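Local atomic coordinates of pyridoxamine 5'-phosphate oxidase-related, FMN-binding protein (Mycobacterium smegmatis, PDB entry 6ECI), a protein that binds flavin-adenine dinucleotide and, as an FAD-sequestering member of the flavin/deazaflavin-dependent oxidoreductase superfamily, probably protects mycobacteria against hypoxic and oxidative stress. Residues Leu16-Leu21 / Gln76-Ile81; Asn38-Asn43 / Ala101-Trp106; Ala96-Ala101 / Trp114-Pro119. All coordinates share one frame; numbering follows the deposited sequence.

Overall arrangement
The three contacts fasten connecting segments and a helix onto one antiparallel sheet, and all are partly buried. Interaction 1 is almost wholly apolar across its segments and backs a strand whose other side meets an FAD. Interaction 2 combines valine-leucine packing with one asparagine-to-backbone hydrogen bond beside the flavin of a second FAD, whereas interaction 3 seats the end of a helix on a tryptophan face and an arginine. Interactions 2 and 3 share Ala101, and Gln42 joins them through bonds to Arg116 and Glu97. Interactions 1 and 2 meet where Ala20 bonds to Asn38 and Phe39; interactions 1 and 3 do not touch.

Interaction 1 (Leu16-Leu21 / Gln76-Ile81); sequences LKSVAL and QGWSVI. With FAD (flavin-adenine dinucleotide), chain C.
In the split beta-barrel that is the hallmark of this flavin-binding family, Trp78 and Val80 of strand 77-88 point toward the type I turn Leu16-Val19, while Ser79 and Ile81 point away from it, and their side chains contact the FAD. Leu16 brings its CD2 methyl to within 3.6 Å of Val80 CB, and Val80 CG1, anti to its own backbone N (chi1 171°), packs against CG and CD1 of the same leucine, the two side chains meeting at a slant. The Trp78 indole reaches across to the turn with its six-membered ring. There Trp78 CZ2 meets Val19 CG1 at 4.0 Å; the Ser18 hydroxyl is hydrogen-bonded to Leu15 O and lies near the indole. On the ligand side, Ser79 OG donates to the adenine N1A of FAD over 2.8 Å, and Ile81 CG1 packs on adenine C2A. That cofactor also bonds to Pro36 and Lys55 of the second subunit, which places it at the dimer interface. Helix 9-16 continues the apolar patch, with Leu15 on Trp78 and Cys12 on Val80, while Leu16 also rests on Ala69 of neighbouring strand 64-72 and on Val41 of strand 31-41.

Interaction 2 (Asn38-Asn43 / Ala101-Trp106); sequences NFVVQN and AELLPW. With FAD (flavin-adenine dinucleotide), chain U.
The side-chain amide oxygen of Asn38, OD1, receives the backbone N-H of Leu104, with Leu104 N 2.9 Å from Asn38 OD1. The donor lies in the carbonyl plane on a lone pair, at a C=O...N angle of 142°, although the N-H itself is bent away from a straight line (130° at the hydrogen). With CG anti to the backbone N (chi1 175°), the asparagine side chain stands out from its strand to meet the passing loop. Its other end is held as well, since Asn38 ND2 bonds to Ala20 O. The amide is thus fixed in rotation by a donor on one end and an acceptor on the other, and it ties the 101-106 loop to strand 31-41. Leu103 CD2 lies against this amide, the two side chains sliding past each other in opposite directions.

Most of the remaining contact is apolar. Val40 divides its methyls between two neighbours: CG1 sits 3.5 Å from Leu103 CG, and CG2 lies 3.7 Å from Ala101 CB. The Ala101 methyl points toward the strand and also backs onto Gln42 NE2 at 3.6 Å, the amide group itself being bound to Glu97 O and Arg116 NH1. Leu103 reaches the strand only with the outer part of its side chain. Between them the loop makes an inverse gamma turn centred on Glu102, closed by a weak bond.

The backbone of Asn38 faces the cofactor: Asn38 N donates to flavin O4 of FAD at 3.1 Å. Arg49 O and Ala51 N of the same chain, and Ser79 of the second subunit, also bond to this FAD. One residue therefore binds the isoalloxazine through its main chain and the 101-106 loop through its side chain, at a flavin site built across the dimer interface of a split beta-barrel.

Interaction 3 (Ala96-Ala101 / Trp114-Pro119); sequences AEAQRA and WVRVLP
Helix 92-99 lies against strand 114-119 of the split beta-barrel, and Ala98 on Trp114 illustrates how a small helical residue lets a large ring lie close beneath the backbone. The Ala98 methyl stands over one face of the indole in a CH-pi contact, with CB 4.0 Å from the centroid of the Trp114 six-membered ring and 25° off its normal. It is displaced toward the rim, nearest the Trp114 CD2 end. Ala98 O lies over the same face, 3.3 Å from Trp114 CH2, and still serves as acceptor for Ala101 N at 3.2 Å. Leu47 and Arg49 of strand 46-49 also touch the indole, as does Leu103 from the loop.

Two residues along the strand, Arg116 sends its side chain up to the same helix. CG is anti to the carbonyl carbon (chi1 -71°) and the chain is extended from there to NE, which carries the guanidinium to the helix backbone. Here Glu97 C lies at the edge of the guanidinium, in its plane, and Arg116 NH2 comes 3.6 Å from Glu97 CG. The arginine is held by a salt bridge from NE to Asp94 OD1 and a bond from NH1 to Thr45 OG1. The cation is thus anchored by partners on the helix and on the hairpin between strands 31-41 and 46-49.

The Glu97 carboxylate is no direct partner of this guanidinium. A bend at its second torsion (chi2 67°) leaves Glu97 OE2 5.6 Å from Arg116 NH2, while Glu97 OE1 forms a long salt bridge, 3.7 Å, with Arg100 NE, lying at the edge of the Arg100 guanidinium and in its plane.

Interaction 1 (Leu16-Leu21 / Gln76-Ile81)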
loop_
_atom_site.group_PDB
_atom_site.type_symbol
_atom_site.label_atom_id
_atom_site.label_comp_id
_atom_site.label_asym_id
_atom_site.label_seq_id
_atom_site.Cartn_x
_atom_site.Cartn_y
_atom_site.Cartn_z
ATOM N N LEU B 16 -10.915 -8.276 -2.928
ATOM C CA LEU B 16 -10.325 -7.952 -1.632
ATOM C C LEU B 16 -10.278 -9.168 -0.716
ATOM O O LEU B 16 -9.362 -9.290 0.105
ATOM C CB LEU B 16 -11.106 -6.819 -0.968
ATOM C CG LEU B 16 -10.872 -5.421 -1.536
ATOM C CD1 LEU B 16 -11.622 -4.378 -0.723
ATOM C CD2 LEU B 16 -9.384 -5.121 -1.559
ATOM N N LYS B 17 -11.246 -10.078 -0.841
ATOM C CA LYS B 17 -11.272 -11.266 0.005
ATOM C C LYS B 17 -10.215 -12.292 -0.380
ATOM O O LYS B 17 -10.044 -13.276 0.347
ATOM C CB LYS B 17 -12.655 -11.920 -0.044
ATOM C CG LYS B 17 -13.793 -11.007 0.350
ATOM C CD LYS B 17 -14.778 -11.730 1.244
ATOM C CE LYS B 17 -16.131 -11.048 1.230
ATOM N NZ LYS B 17 -16.737 -11.066 -0.130
ATOM N N SER B 18 -9.510 -12.096 -1.492
ATOM C CA SER B 18 -8.503 -13.048 -1.939
ATOM C C SER B 18 -7.133 -12.811 -1.308
ATOM O O SER B 18 -6.243 -13.651 -1.471
ATOM C CB SER B 18 -8.369 -13.002 -3.463
ATOM O OG SER B 18 -7.679 -11.839 -3.880
ATOM N N VAL B 19 -6.932 -11.692 -0.609
ATOM C CA VAL B 19 -5.645 -11.353 -0.004
ATOM C C VAL B 19 -5.878 -10.859 1.419
ATOM O O VAL B 19 -6.927 -10.282 1.723
ATOM C CB VAL B 19 -4.872 -10.299 -0.833
ATOM C CG1 VAL B 19 -4.658 -10.784 -2.262
ATOM C CG2 VAL B 19 -5.602 -8.955 -0.824
ATOM N N ALA B 20 -4.895 -11.082 2.294
ATOM C CA ALA B 20 -5.035 -10.778 3.713
ATOM C C ALA B 20 -4.290 -9.521 4.151
ATOM O O ALA B 20 -4.422 -9.118 5.314
ATOM C CB ALA B 20 -4.550 -11.963 4.561
ATOM N N LEU B 21 -3.522 -8.888 3.267
ATOM C CA LEU B 21 -2.687 -7.752 3.635
ATOM C C LEU B 21 -3.042 -6.558 2.759
ATOM O O LEU B 21 -2.992 -6.647 1.527
ATOM C CB LEU B 21 -1.205 -8.107 3.503
ATOM C CG LEU B 21 -0.224 -7.132 4.151
ATOM C CD1 LEU B 21 -0.425 -7.108 5.657
ATOM C CD2 LEU B 21 1.205 -7.518 3.808
ATOM N N GLN B 76 -0.875 -10.692 -15.379
ATOM C CA GLN B 76 -1.740 -9.568 -15.049
ATOM C C GLN B 76 -1.808 -9.350 -13.542
ATOM O O GLN B 76 -1.304 -10.142 -12.741
ATOM C CB GLN B 76 -3.154 -9.779 -15.604
ATOM C CG GLN B 76 -3.331 -9.327 -17.040
ATOM C CD GLN B 76 -4.755 -9.501 -17.525
ATOM O OE1 GLN B 76 -5.359 -10.556 -17.333
ATOM N NE2 GLN B 76 -5.301 -8.467 -18.154
ATOM N N GLY B 77 -2.455 -8.247 -13.168
ATOM C CA GLY B 77 -2.681 -7.921 -11.776
ATOM C C GLY B 77 -3.925 -7.073 -11.636
ATOM O O GLY B 77 -4.521 -6.632 -12.622
ATOM N N TRP B 78 -4.319 -6.854 -10.383
ATOM C CA TRP B 78 -5.482 -6.045 -10.057
ATOM C C TRP B 78 -5.183 -5.253 -8.795
ATOM O O TRP B 78 -4.268 -5.581 -8.038
ATOM C CB TRP B 78 -6.739 -6.905 -9.848
ATOM C CG TRP B 78 -6.583 -7.874 -8.716
ATOM C CD1 TRP B 78 -6.180 -9.171 -8.802
ATOM C CD2 TRP B 78 -6.804 -7.615 -7.322
ATOM N NE1 TRP B 78 -6.141 -9.739 -7.554
ATOM C CE2 TRP B 78 -6.519 -8.803 -6.627
ATOM C CE3 TRP B 78 -7.220 -6.494 -6.597
ATOM C CZ2 TRP B 78 -6.636 -8.905 -5.242
ATOM C CZ3 TRP B 78 -7.330 -6.595 -5.223
ATOM C CH2 TRP B 78 -7.042 -7.792 -4.560
ATOM N N SER B 79 -5.976 -4.208 -8.566
ATOM C CA SER B 79 -5.906 -3.469 -7.318
ATOM C C SER B 79 -7.268 -2.863 -7.028
ATOM O O SER B 79 -8.043 -2.572 -7.943
ATOM C CB SER B 79 -4.836 -2.375 -7.355
ATOM O OG SER B 79 -5.208 -1.329 -8.228
ATOM N N VAL B 80 -7.551 -2.681 -5.741
ATOM C CA VAL B 80 -8.804 -2.102 -5.272
ATOM C C VAL B 80 -8.466 -0.986 -4.295
ATOM O O VAL B 80 -7.607 -1.161 -3.423
ATOM C CB VAL B 80 -9.705 -3.161 -4.606
ATOM C CG1 VAL B 80 -10.901 -2.511 -3.933
ATOM C CG2 VAL B 80 -10.167 -4.181 -5.631
ATOM N N ILE B 81 -9.124 0.161 -4.450
ATOM C CA ILE B 81 -8.956 1.302 -3.558
ATOM C C ILE B 81 -10.312 1.656 -2.965
ATOM O O ILE B 81 -11.289 1.842 -3.699
ATOM C CB ILE B 81 -8.347 2.516 -4.284
ATOM C CG1 ILE B 81 -6.981 2.162 -4.872
ATOM C CG2 ILE B 81 -8.205 3.689 -3.330
ATOM C CD1 ILE B 81 -6.381 3.267 -5.709
HETATM P PA FAD C . -7.715 8.040 -13.559
HETATM O O1A FAD C . -8.559 7.362 -14.574
HETATM O O2A FAD C . -7.542 9.548 -13.749
HETATM O O5B FAD C . -8.238 7.755 -12.099
HETATM C C5B FAD C . -9.613 7.998 -11.733
HETATM C C4B FAD C . -9.895 7.301 -10.427
HETATM O O4B FAD C . -9.813 5.875 -10.620
HETATM C C3B FAD C . -8.909 7.596 -9.305
HETATM O O3B FAD C . -9.257 8.785 -8.604
HETATM C C2B FAD C . -9.039 6.356 -8.417
HETATM O O2B FAD C . -10.079 6.484 -7.454
HETATM C C1B FAD C . -9.353 5.251 -9.433
HETATM N N9A FAD C . -8.208 4.412 -9.763
HETATM C C8A FAD C . -7.201 4.688 -10.652
HETATM N N7A FAD C . -6.288 3.751 -10.739
HETATM C C5A FAD C . -6.727 2.785 -9.834
HETATM C C6A FAD C . -6.199 1.539 -9.455
HETATM N N6A FAD C . -5.076 1.018 -9.951
HETATM N N1A FAD C . -6.889 0.828 -8.532
HETATM C C2A FAD C . -8.017 1.339 -8.035
HETATM N N3A FAD C . -8.603 2.503 -8.314
HETATM C C4A FAD C . -7.902 3.187 -9.234
HETATM N N1 FAD C . 0.721 2.131 -13.888
HETATM C C2 FAD C . 1.972 2.450 -14.328
HETATM O O2 FAD C . 2.215 3.540 -14.856
HETATM N N3 FAD C . 3.002 1.539 -14.183
HETATM C C4 FAD C . 2.904 0.284 -13.617
HETATM O O4 FAD C . 3.895 -0.442 -13.542
HETATM C C4X FAD C . 1.569 -0.045 -13.154
HETATM N N5 FAD C . 1.382 -1.214 -12.606
HETATM C C5X FAD C . 0.104 -1.525 -12.165
HETATM C C6 FAD C . -0.116 -2.770 -11.578
HETATM C C7 FAD C . -1.378 -3.131 -11.119
HETATM C C7M FAD C . -1.579 -4.484 -10.488
HETATM C C8 FAD C . -2.447 -2.229 -11.248
HETATM C C8M FAD C . -3.826 -2.590 -10.765
HETATM C C9 FAD C . -2.231 -0.984 -11.834
HETATM C C9A FAD C . -0.968 -0.630 -12.292
HETATM N N10 FAD C . -0.717 0.619 -12.896
HETATM C C10 FAD C . 0.542 0.946 -13.334
HETATM C "C1'" FAD C . -1.789 1.611 -13.044
HETATM C "C2'" FAD C . -1.758 2.674 -11.950
HETATM O "O2'" FAD C . -1.702 2.054 -10.666
HETATM C "C3'" FAD C . -3.018 3.534 -12.041
HETATM O "O3'" FAD C . -4.137 2.692 -12.283
HETATM C "C4'" FAD C . -2.963 4.608 -13.126
HETATM O "O4'" FAD C . -1.742 5.341 -13.011
HETATM C "C5'" FAD C . -4.147 5.547 -13.064
HETATM O "O5'" FAD C . -4.086 6.457 -14.181
HETATM P P FAD C . -5.395 7.063 -14.809
HETATM O O1P FAD C . -6.117 5.970 -15.602
HETATM O O2P FAD C . -5.096 8.311 -15.548
HETATM O O3P FAD C . -6.271 7.388 -13.532
#

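Interaction 2 (Asn38-Asn43 / Ala101-Trp106)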
loop_
_atom_site.group_PDB
_atom_site.type_symbol
_atom_site.label_atom_id
_atom_site.label_comp_id
_atom_site.label_asym_id
_atom_site.label_seq_id
_atom_site.Cartn_x
_atom_site.Cartn_y
_atom_site.Cartn_z
ATOM N N ASN B 38 -3.447 -6.075 8.469
ATOM C CA ASN B 38 -4.167 -7.313 8.223
ATOM C C ASN B 38 -5.661 -7.020 8.298
ATOM O O ASN B 38 -6.116 -6.325 9.210
ATOM C CB ASN B 38 -3.749 -8.368 9.248
ATOM C CG ASN B 38 -4.547 -9.650 9.142
ATOM O OD1 ASN B 38 -4.844 -10.289 10.150
ATOM N ND2 ASN B 38 -4.900 -10.033 7.920
ATOM N N PHE B 39 -6.419 -7.524 7.326
ATOM C CA PHE B 39 -7.816 -7.136 7.183
ATOM C C PHE B 39 -8.641 -8.312 6.680
ATOM O O PHE B 39 -8.115 -9.259 6.090
ATOM C CB PHE B 39 -7.972 -5.962 6.213
ATOM C CG PHE B 39 -7.926 -6.367 4.763
ATOM C CD1 PHE B 39 -6.709 -6.572 4.125
ATOM C CD2 PHE B 39 -9.095 -6.553 4.041
ATOM C CE1 PHE B 39 -6.658 -6.951 2.790
ATOM C CE2 PHE B 39 -9.052 -6.934 2.710
ATOM C CZ PHE B 39 -7.829 -7.132 2.083
ATOM N N VAL B 40 -9.952 -8.233 6.922
ATOM C CA VAL B 40 -10.941 -9.043 6.221
ATOM C C VAL B 40 -12.097 -8.144 5.813
ATOM O O VAL B 40 -12.309 -7.065 6.373
ATOM C CB VAL B 40 -11.475 -10.238 7.046
ATOM C CG1 VAL B 40 -10.346 -11.005 7.687
ATOM C CG2 VAL B 40 -12.466 -9.765 8.093
ATOM N N VAL B 41 -12.848 -8.609 4.820
ATOM C CA VAL B 41 -14.009 -7.902 4.301
ATOM C C VAL B 41 -15.256 -8.487 4.946
ATOM O O VAL B 41 -15.430 -9.712 4.975
ATOM C CB VAL B 41 -14.080 -8.006 2.770
ATOM C CG1 VAL B 41 -15.332 -7.329 2.251
ATOM C CG2 VAL B 41 -12.840 -7.398 2.144
ATOM N N GLN B 42 -16.118 -7.617 5.469
ATOM C CA GLN B 42 -17.375 -8.024 6.095
ATOM C C GLN B 42 -18.467 -7.067 5.644
ATOM O O GLN B 42 -18.485 -5.907 6.070
ATOM C CB GLN B 42 -17.266 -8.025 7.619
ATOM C CG GLN B 42 -16.563 -9.221 8.219
ATOM C CD GLN B 42 -16.743 -9.282 9.720
ATOM O OE1 GLN B 42 -17.019 -8.267 10.362
ATOM N NE2 GLN B 42 -16.594 -10.474 10.290
ATOM N N ASN B 43 -19.375 -7.551 4.796
ATOM C CA ASN B 43 -20.550 -6.798 4.355
ATOM C C ASN B 43 -20.157 -5.429 3.800
ATOM O O ASN B 43 -20.610 -4.380 4.267
ATOM C CB ASN B 43 -21.564 -6.650 5.494
ATOM C CG ASN B 43 -21.916 -7.973 6.136
ATOM O OD1 ASN B 43 -21.762 -8.147 7.345
ATOM N ND2 ASN B 43 -22.393 -8.916 5.332
ATOM N N ALA B 101 -14.527 -12.925 12.531
ATOM C CA ALA B 101 -13.702 -12.636 11.368
ATOM C C ALA B 101 -12.485 -13.553 11.306
ATOM O O ALA B 101 -11.904 -13.929 12.328
ATOM C CB ALA B 101 -13.255 -11.177 11.378
ATOM N N GLU B 102 -12.089 -13.907 10.085
ATOM C CA GLU B 102 -10.972 -14.831 9.872
ATOM C C GLU B 102 -9.651 -14.066 9.741
ATOM O O GLU B 102 -8.960 -14.114 8.725
ATOM C CB GLU B 102 -11.238 -15.699 8.647
ATOM C CG GLU B 102 -12.187 -16.865 8.897
ATOM C CD GLU B 102 -11.612 -17.894 9.849
ATOM O OE1 GLU B 102 -11.864 -17.787 11.068
ATOM O OE2 GLU B 102 -10.906 -18.809 9.379
ATOM N N LEU B 103 -9.306 -13.357 10.812
ATOM C CA LEU B 103 -8.119 -12.515 10.861
ATOM C C LEU B 103 -6.959 -13.252 11.513
ATOM O O LEU B 103 -7.145 -14.070 12.418
ATOM C CB LEU B 103 -8.385 -11.214 11.622
ATOM C CG LEU B 103 -8.929 -10.075 10.754
ATOM C CD1 LEU B 103 -9.701 -9.035 11.569
ATOM C CD2 LEU B 103 -7.829 -9.435 9.925
ATOM N N LEU B 104 -5.755 -12.943 11.042
ATOM C CA LEU B 104 -4.553 -13.501 11.640
ATOM C C LEU B 104 -4.491 -13.112 13.112
ATOM O O LEU B 104 -4.734 -11.946 13.452
ATOM C CB LEU B 104 -3.305 -12.993 10.918
ATOM C CG LEU B 104 -3.001 -13.514 9.509
ATOM C CD1 LEU B 104 -1.825 -12.757 8.905
ATOM C CD2 LEU B 104 -2.728 -15.008 9.519
ATOM N N PRO B 105 -4.185 -14.041 14.009
ATOM C CA PRO B 105 -4.020 -13.672 15.415
ATOM C C PRO B 105 -2.661 -13.036 15.641
ATOM O O PRO B 105 -1.683 -13.354 14.962
ATOM C CB PRO B 105 -4.122 -15.020 16.135
ATOM C CG PRO B 105 -3.524 -15.989 15.150
ATOM C CD PRO B 105 -3.847 -15.456 13.764
ATOM N N TRP B 106 -2.593 -12.122 16.606
ATOM C CA TRP B 106 -1.274 -11.674 17.029
ATOM C C TRP B 106 -1.198 -11.442 18.529
ATOM O O TRP B 106 -2.138 -10.939 19.150
ATOM C CB TRP B 106 -0.789 -10.409 16.278
ATOM C CG TRP B 106 -1.799 -9.403 15.787
ATOM C CD1 TRP B 106 -2.559 -9.493 14.655
ATOM C CD2 TRP B 106 -2.070 -8.109 16.347
ATOM N NE1 TRP B 106 -3.322 -8.358 14.505
ATOM C CE2 TRP B 106 -3.038 -7.492 15.528
ATOM C CE3 TRP B 106 -1.606 -7.423 17.475
ATOM C CZ2 TRP B 106 -3.551 -6.224 15.802
ATOM C CZ3 TRP B 106 -2.118 -6.165 17.746
ATOM C CH2 TRP B 106 -3.081 -5.580 16.914
HETATM P PA FAD U . 5.559 5.473 14.558
HETATM O O1A FAD U . 6.549 5.258 15.643
HETATM O O2A FAD U . 4.547 6.599 14.794
HETATM O O5B FAD U . 6.257 5.693 13.160
HETATM C C5B FAD U . 7.373 6.592 13.006
HETATM C C4B FAD U . 7.912 6.428 11.608
HETATM O O4B FAD U . 8.234 5.041 11.382
HETATM C C3B FAD U . 6.936 6.784 10.493
HETATM O O3B FAD U . 6.961 8.178 10.210
HETATM C C2B FAD U . 7.459 5.950 9.318
HETATM O O2B FAD U . 8.462 6.613 8.557
HETATM C C1B FAD U . 8.024 4.708 10.020
HETATM N N9A FAD U . 7.131 3.560 9.956
HETATM C C8A FAD U . 6.037 3.315 10.744
HETATM N N7A FAD U . 5.402 2.208 10.450
HETATM C C5A FAD U . 6.128 1.688 9.383
HETATM C C6A FAD U . 5.969 0.523 8.613
HETATM N N6A FAD U . 4.997 -0.370 8.800
HETATM N N1A FAD U . 6.871 0.301 7.628
HETATM C C2A FAD U . 7.850 1.187 7.441
HETATM N N3A FAD U . 8.095 2.320 8.101
HETATM C C4A FAD U . 7.188 2.513 9.073
HETATM N N1 FAD U . -0.829 -2.421 12.948
HETATM C C2 FAD U . -2.112 -2.577 13.382
HETATM O O2 FAD U . -2.595 -1.838 14.246
HETATM N N3 FAD U . -2.896 -3.586 12.850
HETATM C C4 FAD U . -2.510 -4.493 11.883
HETATM O O4 FAD U . -3.301 -5.348 11.489
HETATM C C4X FAD U . -1.143 -4.317 11.428
HETATM N N5 FAD U . -0.690 -5.131 10.513
HETATM C C5X FAD U . 0.616 -4.960 10.078
HETATM C C6 FAD U . 1.117 -5.818 9.102
HETATM C C7 FAD U . 2.420 -5.687 8.632
HETATM C C7M FAD U . 2.927 -6.634 7.577
HETATM C C8 FAD U . 3.243 -4.671 9.146
HETATM C C8M FAD U . 4.659 -4.507 8.662
HETATM C C9 FAD U . 2.747 -3.813 10.123
HETATM C C9A FAD U . 1.444 -3.949 10.588
HETATM N N10 FAD U . 0.912 -3.093 11.573
HETATM C C10 FAD U . -0.380 -3.249 12.017
HETATM C "C1'" FAD U . 1.724 -2.015 12.147
HETATM C "C2'" FAD U . 1.321 -0.634 11.642
HETATM O "O2'" FAD U . 1.984 -0.346 10.411
HETATM C "C3'" FAD U . 1.693 0.413 12.693
HETATM O "O3'" FAD U . 0.534 1.124 13.111
HETATM C "C4'" FAD U . 2.739 1.402 12.193
HETATM O "O4'" FAD U . 3.995 0.726 12.199
HETATM C "C5'" FAD U . 2.779 2.685 13.000
HETATM O "O5'" FAD U . 3.035 2.366 14.383
HETATM P P FAD U . 3.833 3.351 15.321
HETATM O O1P FAD U . 4.751 2.542 16.243
HETATM O O2P FAD U . 2.928 4.291 16.018
HETATM O O3P FAD U . 4.748 4.137 14.291
#

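Interaction 3 (Ala96-Ala101 / Trp114-Pro119)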
loop_
_atom_site.group_PDB
_atom_site.type_symbol
_atom_site.label_atom_id
_atom_site.label_comp_id
_atom_site.label_asym_id
_atom_site.label_seq_id
_atom_site.Cartn_x
_atom_site.Cartn_y
_atom_site.Cartn_z
ATOM N N ALA B 96 -20.127 -8.578 17.680
ATOM C CA ALA B 96 -20.300 -10.007 17.442
ATOM C C ALA B 96 -19.889 -10.386 16.025
ATOM O O ALA B 96 -19.331 -11.467 15.802
ATOM C CB ALA B 96 -21.749 -10.412 17.710
ATOM N N GLU B 97 -20.150 -9.508 15.055
ATOM C CA GLU B 97 -19.744 -9.793 13.683
ATOM C C GLU B 97 -18.229 -9.724 13.530
ATOM O O GLU B 97 -17.638 -10.510 12.780
ATOM C CB GLU B 97 -20.433 -8.826 12.719
ATOM C CG GLU B 97 -20.044 -9.008 11.258
ATOM C CD GLU B 97 -20.526 -10.326 10.677
ATOM O OE1 GLU B 97 -21.429 -10.949 11.272
ATOM O OE2 GLU B 97 -20.001 -10.740 9.622
ATOM N N ALA B 98 -17.582 -8.797 14.241
ATOM C CA ALA B 98 -16.134 -8.654 14.126
ATOM C C ALA B 98 -15.397 -9.850 14.712
ATOM O O ALA B 98 -14.303 -10.190 14.248
ATOM C CB ALA B 98 -15.674 -7.367 14.811
ATOM N N GLN B 99 -15.974 -10.500 15.723
ATOM C CA GLN B 99 -15.294 -11.608 16.380
ATOM C C GLN B 99 -15.354 -12.904 15.579
ATOM O O GLN B 99 -14.545 -13.803 15.826
ATOM C CB GLN B 99 -15.874 -11.819 17.779
ATOM C CG GLN B 99 -15.641 -10.632 18.704
ATOM C CD GLN B 99 -16.395 -10.737 20.014
ATOM O OE1 GLN B 99 -17.238 -11.619 20.195
ATOM N NE2 GLN B 99 -16.099 -9.831 20.938
ATOM N N ARG B 100 -16.277 -13.020 14.627
ATOM C CA ARG B 100 -16.278 -14.163 13.725
ATOM C C ARG B 100 -15.295 -14.009 12.571
ATOM O O ARG B 100 -15.236 -14.893 11.711
ATOM C CB ARG B 100 -17.677 -14.404 13.153
ATOM C CG ARG B 100 -18.825 -14.153 14.108
ATOM C CD ARG B 100 -20.180 -14.505 13.482
ATOM N NE ARG B 100 -20.207 -14.370 12.024
ATOM C CZ ARG B 100 -20.006 -15.368 11.165
ATOM N NH1 ARG B 100 -19.759 -16.594 11.610
ATOM N NH2 ARG B 100 -20.049 -15.139 9.859
ATOM N N ALA B 101 -14.527 -12.925 12.531
ATOM C CA ALA B 101 -13.702 -12.636 11.368
ATOM C C ALA B 101 -12.485 -13.553 11.306
ATOM O O ALA B 101 -11.904 -13.929 12.328
ATOM C CB ALA B 101 -13.255 -11.177 11.378
ATOM N N TRP B 114 -11.379 -3.006 17.501
ATOM C CA TRP B 114 -11.875 -3.276 16.162
ATOM C C TRP B 114 -12.208 -1.972 15.451
ATOM O O TRP B 114 -12.869 -1.097 16.016
ATOM C CB TRP B 114 -13.114 -4.167 16.217
ATOM C CG TRP B 114 -12.895 -5.501 16.856
ATOM C CD1 TRP B 114 -13.152 -5.843 18.152
ATOM C CD2 TRP B 114 -12.379 -6.676 16.224
ATOM N NE1 TRP B 114 -12.826 -7.161 18.366
ATOM C CE2 TRP B 114 -12.347 -7.694 17.198
ATOM C CE3 TRP B 114 -11.937 -6.965 14.930
ATOM C CZ2 TRP B 114 -11.890 -8.980 16.918
ATOM C CZ3 TRP B 114 -11.484 -8.242 14.654
ATOM C CH2 TRP B 114 -11.465 -9.234 15.643
ATOM N N VAL B 115 -11.750 -1.848 14.209
ATOM C CA VAL B 115 -12.028 -0.689 13.372
ATOM C C VAL B 115 -12.541 -1.186 12.029
ATOM O O VAL B 115 -12.092 -2.225 11.528
ATOM C CB VAL B 115 -10.773 0.193 13.187
ATOM C CG1 VAL B 115 -11.117 1.473 12.437
ATOM C CG2 VAL B 115 -10.135 0.510 14.528
ATOM N N ARG B 116 -13.491 -0.455 11.451
ATOM C CA ARG B 116 -14.002 -0.738 10.117
ATOM C C ARG B 116 -13.853 0.498 9.247
ATOM O O ARG B 116 -14.118 1.618 9.693
ATOM C CB ARG B 116 -15.476 -1.152 10.139
ATOM C CG ARG B 116 -15.763 -2.525 10.711
ATOM C CD ARG B 116 -17.234 -2.871 10.523
ATOM N NE ARG B 116 -17.677 -3.939 11.413
ATOM C CZ ARG B 116 -17.596 -5.236 11.132
ATOM N NH1 ARG B 116 -17.084 -5.642 9.976
ATOM N NH2 ARG B 116 -18.029 -6.129 12.010
ATOM N N VAL B 117 -13.431 0.293 8.005
ATOM C CA VAL B 117 -13.441 1.353 7.006
ATOM C C VAL B 117 -14.800 1.299 6.320
ATOM O O VAL B 117 -15.063 0.402 5.515
ATOM C CB VAL B 117 -12.296 1.201 5.999
ATOM C CG1 VAL B 117 -12.365 2.305 4.954
ATOM C CG2 VAL B 117 -10.960 1.233 6.711
ATOM N N LEU B 118 -15.678 2.238 6.664
ATOM C CA LEU B 118 -16.993 2.297 6.042
ATOM C C LEU B 118 -16.860 2.996 4.695
ATOM O O LEU B 118 -16.531 4.187 4.641
ATOM C CB LEU B 118 -17.992 3.024 6.943
ATOM C CG LEU B 118 -18.124 2.464 8.362
ATOM C CD1 LEU B 118 -19.303 3.101 9.078
ATOM C CD2 LEU B 118 -18.255 0.945 8.346
ATOM N N PRO B 119 -17.110 2.297 3.593
ATOM C CA PRO B 119 -16.754 2.845 2.283
ATOM C C PRO B 119 -17.687 3.962 1.848
ATOM O O PRO B 119 -18.907 3.883 2.006
ATOM C CB PRO B 119 -16.869 1.634 1.351
ATOM C CG PRO B 119 -17.904 0.790 1.994
ATOM C CD PRO B 119 -17.744 0.973 3.484
#